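Local coordinates for nicotinate-nucleotide pyrophosphorylase (Pyrococcus furiosus, PDB 2I14), which probably catalyses the transfer of phosphoribose from 5-phosphoribosyl 1-diphosphate to nicotinate, giving nicotinate mononucleotide on the way to NAD, at residues Trp57-Ala69 and Ala81-Leu95. Residues are numbered along the deposited sequence; the frame is centred on the assembly and turned at random.
Sequences WRWGVLVGVEEVA and AMPEGTIFHPYEPVL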
loop_
_atom_site.group_PDB
_atom_site.type_symbol
_atom_site.label_atom_id
_atom_site.label_comp_id
_atom_site.label_asym_id
_atom_site.label_seq_id
_atom_site.Cartn_x
_atom_site.Cartn_y
_atom_site.Cartn_z
ATOM N N TRP A 57 -6.096 19.787 6.989
ATOM C CA TRP A 57 -5.074 20.810 6.898
ATOM C C TRP A 57 -4.898 21.366 8.305
ATOM O O TRP A 57 -5.791 21.234 9.145
ATOM C CB TRP A 57 -5.514 21.912 5.938
ATOM C CG TRP A 57 -5.463 21.515 4.491
ATOM C CD1 TRP A 57 -4.616 20.612 3.919
ATOM C CD2 TRP A 57 -6.206 22.101 3.416
ATOM N NE1 TRP A 57 -4.773 20.606 2.555
ATOM C CE2 TRP A 57 -5.743 21.511 2.218
ATOM C CE3 TRP A 57 -7.218 23.072 3.351
ATOM C CZ2 TRP A 57 -6.249 21.855 0.973
ATOM C CZ3 TRP A 57 -7.725 23.422 2.105
ATOM C CH2 TRP A 57 -7.235 22.811 0.931
ATOM N N ARG A 58 -3.750 21.972 8.560
ATOM C CA ARG A 58 -3.465 22.522 9.875
ATOM C C ARG A 58 -4.110 23.886 10.145
ATOM O O ARG A 58 -4.515 24.168 11.266
ATOM C CB ARG A 58 -1.952 22.641 10.073
ATOM C CG ARG A 58 -1.167 21.331 10.052
ATOM C CD ARG A 58 -1.395 20.482 11.292
ATOM N NE ARG A 58 -0.304 19.522 11.480
ATOM C CZ ARG A 58 -0.335 18.492 12.329
ATOM N NH1 ARG A 58 -1.413 18.270 13.082
ATOM N NH2 ARG A 58 0.720 17.684 12.429
ATOM N N TRP A 59 -4.198 24.732 9.120
ATOM C CA TRP A 59 -4.776 26.059 9.273
ATOM C C TRP A 59 -5.698 26.380 8.118
ATOM O O TRP A 59 -5.692 25.703 7.104
ATOM C CB TRP A 59 -3.665 27.109 9.276
ATOM C CG TRP A 59 -3.229 27.490 7.873
ATOM C CD1 TRP A 59 -3.939 28.238 6.931
ATOM C CD2 TRP A 59 -2.060 27.049 7.219
ATOM N NE1 TRP A 59 -3.265 28.259 5.731
ATOM C CE2 TRP A 59 -2.109 27.541 5.879
ATOM C CE3 TRP A 59 -0.972 26.282 7.622
ATOM C CZ2 TRP A 59 -1.109 27.284 4.957
ATOM C CZ3 TRP A 59 0.027 26.025 6.708
ATOM C CH2 TRP A 59 -0.045 26.524 5.385
ATOM N N GLY A 60 -6.443 27.467 8.263
ATOM C CA GLY A 60 -7.337 27.924 7.211
ATOM C C GLY A 60 -7.373 29.448 7.218
ATOM O O GLY A 60 -6.881 30.077 8.163
ATOM N N VAL A 61 -7.948 30.050 6.179
ATOM C CA VAL A 61 -8.035 31.512 6.093
ATOM C C VAL A 61 -9.473 31.962 6.291
ATOM O O VAL A 61 -10.337 31.626 5.487
ATOM C CB VAL A 61 -7.543 32.035 4.715
ATOM C CG1 VAL A 61 -7.805 33.530 4.603
ATOM C CG2 VAL A 61 -6.061 31.726 4.525
ATOM N N LEU A 62 -9.722 32.733 7.348
ATOM C CA LEU A 62 -11.068 33.214 7.642
ATOM C C LEU A 62 -11.586 34.185 6.592
ATOM O O LEU A 62 -10.904 35.157 6.261
ATOM C CB LEU A 62 -11.097 33.922 8.984
ATOM C CG LEU A 62 -12.339 33.711 9.859
ATOM C CD1 LEU A 62 -12.542 34.965 10.713
ATOM C CD2 LEU A 62 -13.587 33.438 9.009
ATOM N N VAL A 63 -12.791 33.932 6.079
ATOM C CA VAL A 63 -13.389 34.808 5.072
ATOM C C VAL A 63 -14.910 34.886 5.141
ATOM O O VAL A 63 -15.583 33.872 5.316
ATOM C CB VAL A 63 -13.025 34.362 3.663
ATOM C CG1 VAL A 63 -13.611 35.341 2.649
ATOM C CG2 VAL A 63 -11.516 34.270 3.525
ATOM N N GLY A 64 -15.452 36.090 4.986
ATOM C CA GLY A 64 -16.895 36.255 5.026
ATOM C C GLY A 64 -17.434 37.035 6.213
ATOM O O GLY A 64 -18.639 37.272 6.310
ATOM N N VAL A 65 -16.558 37.428 7.129
ATOM C CA VAL A 65 -16.984 38.195 8.292
ATOM C C VAL A 65 -17.830 39.404 7.849
ATOM O O VAL A 65 -18.757 39.813 8.539
ATOM C CB VAL A 65 -15.762 38.705 9.093
ATOM C CG1 VAL A 65 -16.178 39.047 10.522
ATOM C CG2 VAL A 65 -14.659 37.667 9.064
ATOM N N GLU A 66 -17.504 39.968 6.692
ATOM C CA GLU A 66 -18.235 41.118 6.169
ATOM C C GLU A 66 -19.697 40.769 5.913
ATOM O O GLU A 66 -20.583 41.213 6.642
ATOM C CB GLU A 66 -17.594 41.600 4.868
ATOM C CG GLU A 66 -17.785 43.084 4.573
ATOM C CD GLU A 66 -16.938 43.551 3.393
ATOM O OE1 GLU A 66 -17.487 43.645 2.266
ATOM O OE2 GLU A 66 -15.720 43.809 3.596
ATOM N N GLU A 67 -19.948 39.973 4.877
ATOM C CA GLU A 67 -21.308 39.579 4.554
ATOM C C GLU A 67 -22.109 39.162 5.782
ATOM O O GLU A 67 -23.301 39.426 5.856
ATOM C CB GLU A 67 -21.324 38.430 3.553
ATOM C CG GLU A 67 -20.735 38.747 2.196
ATOM C CD GLU A 67 -21.157 37.731 1.144
ATOM O OE1 GLU A 67 -21.092 36.518 1.424
ATOM O OE2 GLU A 67 -21.551 38.136 0.033
ATOM N N VAL A 68 -21.475 38.512 6.748
ATOM C CA VAL A 68 -22.221 38.096 7.928
ATOM C C VAL A 68 -22.712 39.290 8.732
ATOM O O VAL A 68 -23.815 39.272 9.283
ATOM C CB VAL A 68 -21.382 37.157 8.830
ATOM C CG1 VAL A 68 -21.978 37.089 10.235
ATOM C CG2 VAL A 68 -21.362 35.756 8.218
ATOM N N ALA A 69 -21.896 40.332 8.803
ATOM C CA ALA A 69 -22.295 41.521 9.530
ATOM C C ALA A 69 -23.461 42.164 8.765
ATOM O O ALA A 69 -24.468 42.557 9.351
ATOM C CB ALA A 69 -21.120 42.480 9.644
ATOM N N ALA A 81 -16.133 39.003 16.434
ATOM C CA ALA A 81 -15.469 38.204 15.419
ATOM C C ALA A 81 -13.972 38.466 15.323
ATOM O O ALA A 81 -13.419 39.309 16.034
ATOM C CB ALA A 81 -16.122 38.449 14.063
ATOM N N MET A 82 -13.325 37.702 14.450
ATOM C CA MET A 82 -11.909 37.848 14.189
ATOM C C MET A 82 -11.873 38.676 12.922
ATOM O O MET A 82 -12.812 38.658 12.138
ATOM C CB MET A 82 -11.252 36.497 13.899
ATOM C CG MET A 82 -11.099 35.537 15.071
ATOM S SD MET A 82 -10.086 34.094 14.563
ATOM C CE MET A 82 -10.059 33.165 16.096
ATOM N N PRO A 83 -10.795 39.431 12.705
ATOM C CA PRO A 83 -10.748 40.233 11.478
ATOM C C PRO A 83 -10.700 39.344 10.236
ATOM O O PRO A 83 -9.943 38.373 10.175
ATOM C CB PRO A 83 -9.483 41.072 11.662
ATOM C CG PRO A 83 -8.633 40.235 12.603
ATOM C CD PRO A 83 -9.648 39.714 13.583
ATOM N N GLU A 84 -11.519 39.667 9.247
ATOM C CA GLU A 84 -11.540 38.868 8.035
ATOM C C GLU A 84 -10.108 38.670 7.543
ATOM O O GLU A 84 -9.303 39.600 7.561
ATOM C CB GLU A 84 -12.409 39.542 6.972
ATOM C CG GLU A 84 -12.664 38.698 5.736
ATOM C CD GLU A 84 -13.966 39.068 5.021
ATOM O OE1 GLU A 84 -14.210 38.566 3.894
ATOM O OE2 GLU A 84 -14.757 39.856 5.589
ATOM N N GLY A 85 -9.787 37.439 7.146
ATOM C CA GLY A 85 -8.456 37.138 6.662
ATOM C C GLY A 85 -7.556 36.523 7.714
ATOM O O GLY A 85 -6.456 36.083 7.407
ATOM N N THR A 86 -8.012 36.490 8.957
ATOM C CA THR A 86 -7.218 35.899 10.027
ATOM C C THR A 86 -6.977 34.399 9.813
ATOM O O THR A 86 -7.855 33.659 9.353
ATOM C CB THR A 86 -7.906 36.066 11.406
ATOM O OG1 THR A 86 -8.116 37.452 11.672
ATOM C CG2 THR A 86 -7.054 35.469 12.518
ATOM N N ILE A 87 -5.778 33.952 10.153
ATOM C CA ILE A 87 -5.456 32.547 10.031
ATOM C C ILE A 87 -6.090 31.953 11.266
ATOM O O ILE A 87 -5.950 32.510 12.351
ATOM C CB ILE A 87 -3.942 32.331 10.089
ATOM C CG1 ILE A 87 -3.278 33.063 8.912
ATOM C CG2 ILE A 87 -3.618 30.841 10.118
ATOM C CD1 ILE A 87 -3.791 32.663 7.536
ATOM N N PHE A 88 -6.805 30.848 11.118
ATOM C CA PHE A 88 -7.437 30.220 12.278
ATOM C C PHE A 88 -7.236 28.706 12.329
ATOM O O PHE A 88 -6.628 28.099 11.444
ATOM C CB PHE A 88 -8.937 30.514 12.302
ATOM C CG PHE A 88 -9.711 29.707 11.315
ATOM C CD1 PHE A 88 -9.682 30.024 9.972
ATOM C CD2 PHE A 88 -10.432 28.597 11.725
ATOM C CE1 PHE A 88 -10.359 29.251 9.059
ATOM C CE2 PHE A 88 -11.110 27.822 10.816
ATOM C CZ PHE A 88 -11.076 28.147 9.485
ATOM N N HIS A 89 -7.785 28.097 13.370
ATOM C CA HIS A 89 -7.652 26.662 13.563
ATOM C C HIS A 89 -8.923 26.028 14.089
ATOM O O HIS A 89 -9.899 26.706 14.411
ATOM C CB HIS A 89 -6.515 26.381 14.546
ATOM C CG HIS A 89 -5.262 27.144 14.251
ATOM N ND1 HIS A 89 -4.479 26.887 13.147
ATOM C CD2 HIS A 89 -4.660 28.162 14.910
ATOM C CE1 HIS A 89 -3.446 27.709 13.141
ATOM N NE2 HIS A 89 -3.532 28.494 14.200
ATOM N N PRO A 90 -8.930 24.696 14.163
ATOM C CA PRO A 90 -10.122 24.013 14.669
ATOM C C PRO A 90 -10.328 24.345 16.143
ATOM O O PRO A 90 -9.382 24.658 16.851
ATOM C CB PRO A 90 -9.786 22.547 14.448
ATOM C CG PRO A 90 -8.919 22.587 13.219
ATOM C CD PRO A 90 -8.010 23.744 13.511
ATOM N N TYR A 91 -11.571 24.285 16.589
ATOM C CA TYR A 91 -11.930 24.555 17.983
ATOM C C TYR A 91 -11.798 25.994 18.434
ATOM O O TYR A 91 -12.159 26.333 19.553
ATOM C CB TYR A 91 -11.156 23.626 18.924
ATOM C CG TYR A 91 -11.512 22.179 18.677
ATOM C CD1 TYR A 91 -10.941 21.469 17.614
ATOM C CD2 TYR A 91 -12.494 21.553 19.436
ATOM C CE1 TYR A 91 -11.347 20.170 17.308
ATOM C CE2 TYR A 91 -12.913 20.251 19.143
ATOM C CZ TYR A 91 -12.339 19.564 18.074
ATOM O OH TYR A 91 -12.787 18.299 17.750
ATOM N N GLU A 92 -11.300 26.842 17.546
ATOM C CA GLU A 92 -11.177 28.256 17.851
ATOM C C GLU A 92 -12.361 29.009 17.241
ATOM O O GLU A 92 -12.545 29.010 16.016
ATOM C CB GLU A 92 -9.893 28.827 17.260
ATOM C CG GLU A 92 -8.641 28.147 17.710
ATOM C CD GLU A 92 -7.436 28.651 16.948
ATOM O OE1 GLU A 92 -7.644 29.375 15.939
ATOM O OE2 GLU A 92 -6.289 28.315 17.353
ATOM N N PRO A 93 -13.185 29.647 18.084
ATOM C CA PRO A 93 -14.335 30.400 17.577
ATOM C C PRO A 93 -13.866 31.536 16.673
ATOM O O PRO A 93 -13.038 32.350 17.056
ATOM C CB PRO A 93 -15.002 30.913 18.850
ATOM C CG PRO A 93 -13.863 31.004 19.817
ATOM C CD PRO A 93 -13.119 29.724 19.551
ATOM N N VAL A 94 -14.389 31.580 15.463
ATOM C CA VAL A 94 -13.999 32.621 14.545
ATOM C C VAL A 94 -15.035 33.737 14.569
ATOM O O VAL A 94 -14.804 34.823 14.029
ATOM C CB VAL A 94 -13.877 32.062 13.124
ATOM C CG1 VAL A 94 -12.776 31.018 13.069
ATOM C CG2 VAL A 94 -15.206 31.476 12.685
ATOM N N LEU A 95 -16.176 33.466 15.201
ATOM C CA LEU A 95 -17.267 34.441 15.310
ATOM C C LEU A 95 -18.295 33.983 16.346
ATOM O O LEU A 95 -18.657 32.805 16.390
ATOM C CB LEU A 95 -17.935 34.630 13.943
ATOM C CG LEU A 95 -19.200 35.492 13.881
ATOM C CD1 LEU A 95 -19.453 35.946 12.446
ATOM C CD2 LEU A 95 -20.387 34.700 14.418
#
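Glu84 reaches across to the start of helix 65-72, where its two carboxylate oxygens accept two backbone N-H groups at the first turn. With CG swung anti to the backbone N (chi1 -172°) and the chain extended beyond it, Glu84 OE1 accepts the N-H of Gly64, the N-cap residue, at 3.0 Å, from above the carboxylate plane. Glu84 OE2 takes the N-H of Glu66 on its syn side but 34° out of the plane, also at 3.0 Å. On the way the Glu84 stem slides past Val65 in the opposite direction, its CB 3.6 Å from Val65 CG2. Arg155 forms a salt bridge with Glu84 OE1, probably offsetting the charge of nearby Glu66, whose own OE1 bonds Tyr11 of a second subunit. A glutamine in place of Glu84 would probably loosen the hold on these N-H groups and deprive Arg155 of its salt-bridge partner, leaving it the long, weak pairing with Glu66.

Further along, the backbones pair as a short antiparallel sheet. Gly60 and Phe88 form its hydrogen-bonded pair, and the Phe88 ring lies beside Gly60, with the Leu62 N-H at its edge. Val61 and Ile87, the non-hydrogen-bonded pair, meet obliquely through CG2 and CD1, while Ile87 CG2 lies alongside Trp59 CB. Leu62 crosses Met82 at about a right angle, CD1 3.8 Å from Met82 CB, and its CG rests on Val94. Val68 and Leu95 meet tip to tip, CG1 to CD1 at 3.5 Å.

Both segments belong to the N-terminal domain of the quinolinate phosphoribosyl transferase family, and once paired they lie between larger elements of the fold: Val61 and Val63 pack on helix 108-131, Ile87 and Thr86 touch helix 377-390, and Met82 leans on strand 328-333.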